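Local coordinates for protein sialyltransferase 0160 (Photobacterium damselae, PDB 4R84) that probably transfers sialic acid from its CMP-activated donor to galactoside acceptors, as a GT-B glycosyltransferase of the α2,6-sialyltransferase class, at residues V40-T45 with P86-D91; V116-E121 with Q192-L197. All coordinates share one frame; numbering follows the deposited sequence.

Interaction 1 of 2, residues V40-T45 with P86-D91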
loop_
_atom_site.group_PDB
_atom_site.type_symbol
_atom_site.label_atom_id
_atom_site.label_comp_id
_atom_site.label_asym_id
_atom_site.label_seq_id
_atom_site.Cartn_x
_atom_site.Cartn_y
_atom_site.Cartn_z
ATOM N N VAL A 40 -4.653 -2.708 25.761
ATOM C CA VAL A 40 -3.503 -2.114 26.431
ATOM C C VAL A 40 -2.294 -2.991 26.147
ATOM O O VAL A 40 -2.288 -4.196 26.437
ATOM C CB VAL A 40 -3.730 -1.955 27.960
ATOM C CG1 VAL A 40 -2.613 -1.110 28.597
ATOM C CG2 VAL A 40 -5.101 -1.320 28.252
ATOM N N VAL A 41 -1.264 -2.394 25.552
ATOM C CA VAL A 41 -0.059 -3.128 25.239
ATOM C C VAL A 41 0.669 -3.465 26.528
ATOM O O VAL A 41 0.726 -2.638 27.434
ATOM C CB VAL A 41 0.854 -2.318 24.304
ATOM C CG1 VAL A 41 2.166 -3.054 24.068
ATOM C CG2 VAL A 41 0.119 -2.080 22.991
ATOM N N GLU A 42 1.182 -4.687 26.610
ATOM C CA GLU A 42 1.989 -5.111 27.771
ATOM C C GLU A 42 2.997 -4.037 28.176
ATOM O O GLU A 42 3.702 -3.495 27.332
ATOM C CB GLU A 42 2.729 -6.417 27.458
ATOM C CG GLU A 42 1.826 -7.620 27.314
ATOM C CD GLU A 42 2.568 -8.932 27.126
ATOM O OE1 GLU A 42 3.768 -8.948 26.744
ATOM O OE2 GLU A 42 1.941 -9.976 27.381
ATOM N N THR A 43 3.050 -3.778 29.482
ATOM C CA THR A 43 3.896 -2.780 30.166
ATOM C C THR A 43 3.416 -1.330 30.032
ATOM O O THR A 43 3.914 -0.460 30.746
ATOM C CB THR A 43 5.403 -2.822 29.717
ATOM O OG1 THR A 43 5.570 -2.144 28.470
ATOM C CG2 THR A 43 5.942 -4.254 29.640
ATOM N N GLU A 44 2.433 -1.061 29.179
ATOM C CA GLU A 44 1.923 0.304 29.044
ATOM C C GLU A 44 0.794 0.573 30.046
ATOM O O GLU A 44 0.241 -0.351 30.638
ATOM C CB GLU A 44 1.468 0.561 27.589
ATOM C CG GLU A 44 2.624 0.418 26.591
ATOM C CD GLU A 44 2.335 0.994 25.217
ATOM O OE1 GLU A 44 1.192 1.420 24.960
ATOM O OE2 GLU A 44 3.275 1.028 24.391
ATOM N N THR A 45 0.468 1.848 30.235
ATOM C CA THR A 45 -0.483 2.275 31.255
ATOM C C THR A 45 -1.796 2.768 30.630
ATOM O O THR A 45 -1.799 3.444 29.597
ATOM C CB THR A 45 0.138 3.383 32.132
ATOM O OG1 THR A 45 1.296 2.869 32.808
ATOM C CG2 THR A 45 -0.864 3.901 33.173
ATOM N N PRO A 86 0.318 -6.099 32.612
ATOM C CA PRO A 86 1.350 -7.092 32.919
ATOM C C PRO A 86 1.879 -7.774 31.672
ATOM O O PRO A 86 1.242 -7.685 30.603
ATOM C CB PRO A 86 0.614 -8.103 33.804
ATOM C CG PRO A 86 -0.805 -7.971 33.417
ATOM C CD PRO A 86 -1.012 -6.522 33.084
ATOM N N GLU A 87 3.013 -8.456 31.812
ATOM C CA GLU A 87 3.550 -9.296 30.746
ATOM C C GLU A 87 3.033 -10.716 30.929
ATOM O O GLU A 87 3.263 -11.347 31.960
ATOM C CB GLU A 87 5.085 -9.256 30.730
ATOM C CG GLU A 87 5.612 -7.907 30.278
ATOM C CD GLU A 87 7.074 -7.702 30.589
ATOM O OE1 GLU A 87 7.492 -7.943 31.736
ATOM O OE2 GLU A 87 7.805 -7.292 29.682
ATOM N N LEU A 88 2.307 -11.194 29.921
ATOM C CA LEU A 88 1.535 -12.423 30.011
ATOM C C LEU A 88 2.005 -13.446 28.991
ATOM O O LEU A 88 2.770 -13.118 28.094
ATOM C CB LEU A 88 0.055 -12.118 29.790
ATOM C CG LEU A 88 -0.583 -11.100 30.724
ATOM C CD1 LEU A 88 -2.008 -10.812 30.274
ATOM C CD2 LEU A 88 -0.559 -11.595 32.169
ATOM N N LYS A 89 1.501 -14.671 29.112
ATOM C CA LYS A 89 1.833 -15.722 28.162
ATOM C C LYS A 89 0.872 -15.634 26.972
ATOM O O LYS A 89 1.146 -16.159 25.896
ATOM C CB LYS A 89 1.694 -17.088 28.829
ATOM C CG LYS A 89 2.674 -17.353 29.959
ATOM C CD LYS A 89 2.563 -18.793 30.441
ATOM C CE LYS A 89 3.532 -19.083 31.577
ATOM N NZ LYS A 89 3.071 -18.453 32.850
ATOM N N GLN A 90 -0.246 -14.946 27.175
ATOM C CA GLN A 90 -1.258 -14.760 26.126
ATOM C C GLN A 90 -2.131 -13.576 26.500
ATOM O O GLN A 90 -2.133 -13.138 27.648
ATOM C CB GLN A 90 -2.143 -15.998 25.932
ATOM C CG GLN A 90 -2.989 -16.340 27.147
ATOM C CD GLN A 90 -3.814 -17.604 26.972
ATOM O OE1 GLN A 90 -3.788 -18.238 25.920
ATOM N NE2 GLN A 90 -4.581 -17.955 28.000
ATOM N N ASP A 91 -2.909 -13.091 25.539
ATOM C CA ASP A 91 -3.825 -11.989 25.780
ATOM C C ASP A 91 -4.812 -12.313 26.889
ATOM O O ASP A 91 -5.137 -13.470 27.122
ATOM C CB ASP A 91 -4.611 -11.640 24.509
ATOM C CG ASP A 91 -3.733 -11.065 23.404
ATOM O OD1 ASP A 91 -2.512 -10.886 23.614
ATOM O OD2 ASP A 91 -4.283 -10.764 22.317
#

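Interaction 2 of 2, residues V116-E121 with Q192-L197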
loop_
_atom_site.group_PDB
_atom_site.type_symbol
_atom_site.label_atom_id
_atom_site.label_comp_id
_atom_site.label_asym_id
_atom_site.label_seq_id
_atom_site.Cartn_x
_atom_site.Cartn_y
_atom_site.Cartn_z
ATOM N N VAL A 116 -2.589 -6.889 25.409
ATOM C CA VAL A 116 -2.153 -7.447 24.133
ATOM C C VAL A 116 -0.652 -7.360 23.980
ATOM O O VAL A 116 0.011 -6.537 24.600
ATOM C CB VAL A 116 -2.827 -6.729 22.939
ATOM C CG1 VAL A 116 -4.345 -6.906 23.047
ATOM C CG2 VAL A 116 -2.456 -5.260 22.913
ATOM N N ALA A 117 -0.127 -8.213 23.111
ATOM C CA ALA A 117 1.274 -8.140 22.746
ATOM C C ALA A 117 1.528 -6.860 21.964
ATOM O O ALA A 117 0.648 -6.367 21.263
ATOM C CB ALA A 117 1.664 -9.358 21.911
ATOM N N PRO A 118 2.745 -6.324 22.056
ATOM C CA PRO A 118 3.059 -5.211 21.160
ATOM C C PRO A 118 3.060 -5.686 19.709
ATOM O O PRO A 118 3.237 -6.884 19.459
ATOM C CB PRO A 118 4.463 -4.793 21.586
ATOM C CG PRO A 118 5.056 -6.048 22.194
ATOM C CD PRO A 118 3.886 -6.700 22.907
ATOM N N THR A 119 2.874 -4.746 18.791
ATOM C CA THR A 119 2.849 -5.040 17.353
ATOM C C THR A 119 3.950 -4.261 16.677
ATOM O O THR A 119 4.097 -3.042 16.913
ATOM C CB THR A 119 1.485 -4.679 16.720
ATOM O OG1 THR A 119 0.453 -5.462 17.330
ATOM C CG2 THR A 119 1.491 -4.953 15.196
ATOM N N LEU A 120 4.737 -4.969 15.861
ATOM C CA LEU A 120 5.737 -4.345 15.009
ATOM C C LEU A 120 5.220 -4.423 13.580
ATOM O O LEU A 120 4.920 -5.516 13.100
ATOM C CB LEU A 120 7.094 -5.044 15.131
ATOM C CG LEU A 120 8.174 -4.557 14.168
ATOM C CD1 LEU A 120 8.610 -3.135 14.528
ATOM C CD2 LEU A 120 9.351 -5.514 14.144
ATOM N N GLU A 121 5.106 -3.270 12.923
ATOM C CA GLU A 121 4.685 -3.218 11.526
ATOM C C GLU A 121 5.922 -3.111 10.645
ATOM O O GLU A 121 6.750 -2.227 10.854
ATOM C CB GLU A 121 3.748 -2.033 11.276
ATOM C CG GLU A 121 2.520 -1.988 12.186
ATOM C CD GLU A 121 1.765 -0.681 12.060
ATOM O OE1 GLU A 121 1.965 0.045 11.046
ATOM O OE2 GLU A 121 0.968 -0.374 12.975
ATOM N N GLN A 192 13.571 -9.842 20.492
ATOM C CA GLN A 192 14.289 -10.303 21.671
ATOM C C GLN A 192 13.970 -9.401 22.864
ATOM O O GLN A 192 13.963 -9.855 23.997
ATOM C CB GLN A 192 15.788 -10.346 21.333
ATOM C CG GLN A 192 16.764 -10.833 22.367
ATOM C CD GLN A 192 18.204 -10.667 21.862
ATOM O OE1 GLN A 192 19.145 -10.581 22.642
ATOM N NE2 GLN A 192 18.366 -10.622 20.544
ATOM N N SER A 193 13.684 -8.127 22.600
ATOM C CA SER A 193 13.476 -7.147 23.664
ATOM C C SER A 193 12.068 -7.195 24.276
ATOM O O SER A 193 11.790 -6.543 25.296
ATOM C CB SER A 193 13.748 -5.739 23.131
ATOM O OG SER A 193 12.654 -5.266 22.361
ATOM N N LYS A 194 11.177 -7.964 23.652
ATOM C CA LYS A 194 9.772 -8.015 24.075
ATOM C C LYS A 194 9.389 -9.359 24.682
ATOM O O LYS A 194 9.932 -10.398 24.320
ATOM C CB LYS A 194 8.832 -7.727 22.883
ATOM C CG LYS A 194 9.096 -6.423 22.152
ATOM C CD LYS A 194 8.901 -5.211 23.063
ATOM C CE LYS A 194 8.979 -3.917 22.267
ATOM N NZ LYS A 194 8.966 -2.706 23.142
ATOM N N ASN A 195 8.434 -9.339 25.600
ATOM C CA ASN A 195 7.914 -10.570 26.179
ATOM C C ASN A 195 7.162 -11.407 25.145
ATOM O O ASN A 195 7.286 -12.640 25.103
ATOM C CB ASN A 195 7.010 -10.230 27.369
ATOM C CG ASN A 195 6.250 -11.421 27.887
ATOM O OD1 ASN A 195 6.838 -12.354 28.448
ATOM N ND2 ASN A 195 4.927 -11.374 27.766
ATOM N N ARG A 196 6.373 -10.719 24.328
ATOM C CA ARG A 196 5.647 -11.316 23.201
ATOM C C ARG A 196 5.647 -10.315 22.059
ATOM O O ARG A 196 5.776 -9.124 22.305
ATOM C CB ARG A 196 4.199 -11.666 23.589
ATOM C CG ARG A 196 4.020 -12.814 24.548
ATOM C CD ARG A 196 2.542 -13.161 24.679
ATOM N NE ARG A 196 1.753 -12.106 25.319
ATOM C CZ ARG A 196 0.529 -11.741 24.928
ATOM N NH1 ARG A 196 -0.026 -12.305 23.862
ATOM N NH2 ARG A 196 -0.127 -10.775 25.574
ATOM N N LEU A 197 5.495 -10.774 20.819
ATOM C CA LEU A 197 5.452 -9.839 19.700
ATOM C C LEU A 197 4.569 -10.338 18.559
ATOM O O LEU A 197 4.667 -11.495 18.164
ATOM C CB LEU A 197 6.875 -9.576 19.175
ATOM C CG LEU A 197 6.952 -8.599 17.989
ATOM C CD1 LEU A 197 6.556 -7.192 18.460
ATOM C CD2 LEU A 197 8.355 -8.623 17.376
#

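Interaction 1 of 2, residues V40-T45 with P86-D91
Glu42 reaches over the backbone of Pro86-Leu88 and takes the amide of Leu88 on its carboxylate, a worked example of one acidic side chain holding the backbone of a neighbouring loop. The bond from Leu88 N to Glu42 OE2 is 2.8 Å long and nearly straight at the hydrogen (167°), although the donor meets OE2 from well above the carboxylate plane. With CG anti to its own carbonyl carbon (chi1 -68°) and the chain extended beyond it, Glu42 lies close along the loop: its CG comes within 3.3 Å of Pro86 O and its CD within 3.8 Å of Glu87 CA. Pro86 O is buried here without a polar partner. The carboxylate is fixed from a second direction, since OE2 also forms a salt bridge with Arg196 and OE1 accepts from Asn195; these donors probably favour the charged form.

The outer side is looser. Thr43 and Glu87 are exposed and meet only by packing, Thr43 CG2 resting 3.6 Å from Glu87 OE2. The hydroxyl serves its own chain instead, with Thr43 OG1 donating to Glu42 O at 2.6 Å. Thr43 stands at the third position of a type II turn, closed by the bond from Glu44 N to Val41 O (2.9 Å), which reverses the chain after strand 31-41. The contact thus joins the turn ending one strand to the connection from strand 81-84 to strand 92-101, at one end of the N-terminal domain, consistent with a PKD-like, immunoglobulin-type β-sandwich.

Interaction 2 of 2, residues V116-E121 with Q192-L197
Ala117 and Pro118 run side by side and in the same direction as Arg196 and Leu197, with 5.4 Å from Ala117 CA to Arg196 CA, at the mouth of a parallel strand pair. This is the Rossmann-type α/β pattern of the GT-B fold: the chain leaves helix 181-192, turns through Lys194 and Asn195, and enters strand 197-204 beside strand 106-125. Regular pairing takes over at Asn198, the next residue after Leu197, whose backbone bonds to both Pro118 and Leu120.

Packing carries the contact itself. Leu197 starts out directed away from its neighbour, but CG anti to the backbone N (chi1 -180°) and a turn at chi2 bring its CD1 branch back. That methyl settles 3.5 Å from Pro118 O and 4.0 Å from Leu120 CB, while Tyr190 and Ala191 of the preceding helix also touch Leu197. The aliphatic stem of Lys194, bent at chi2, brings CD to 4.0 Å from Pro118 CG and crosses the proline ring obliquely.

Arg196 uses a different surface. A bend at chi3 (-67°) folds its chain back so that the guanidinium lies flat over the methyl of Ala117, whose CB sits 3.9 Å from the plane beneath the centre of the group. Its charged ends are employed outside this pair of segments, by Glu42 and Asp91, and those two bridges would help to fix the group's rotation over the methyl. The backbone at the same residue is more closely pressed: buried Arg196 O, which has no polar partner, lies 3.1 Å from Pro118 CD and 3.2 Å from Pro118 CG.

From the N terminus, interaction 1 closes first, bringing the turn after strand 31-41 against the loop before strand 92-101 within the sandwich domain. After strand 92-101 the chain enters the long strand 106-125, which leaves this domain and continues into the Rossmann-type sheet, where residues 192-197 return to it and close interaction 2. The two closures follow in series, neither nested nor crossed. Yet they adjoin in space, their centres about 10 Å apart, and share a polar seam in which Leu88 O probably accepts a hydrogen bond from Asn195 ND2. Two separately closed loops thus meet beside the long, interrupted strand 106-125 and tie the N-terminal domain to the catalytic fold.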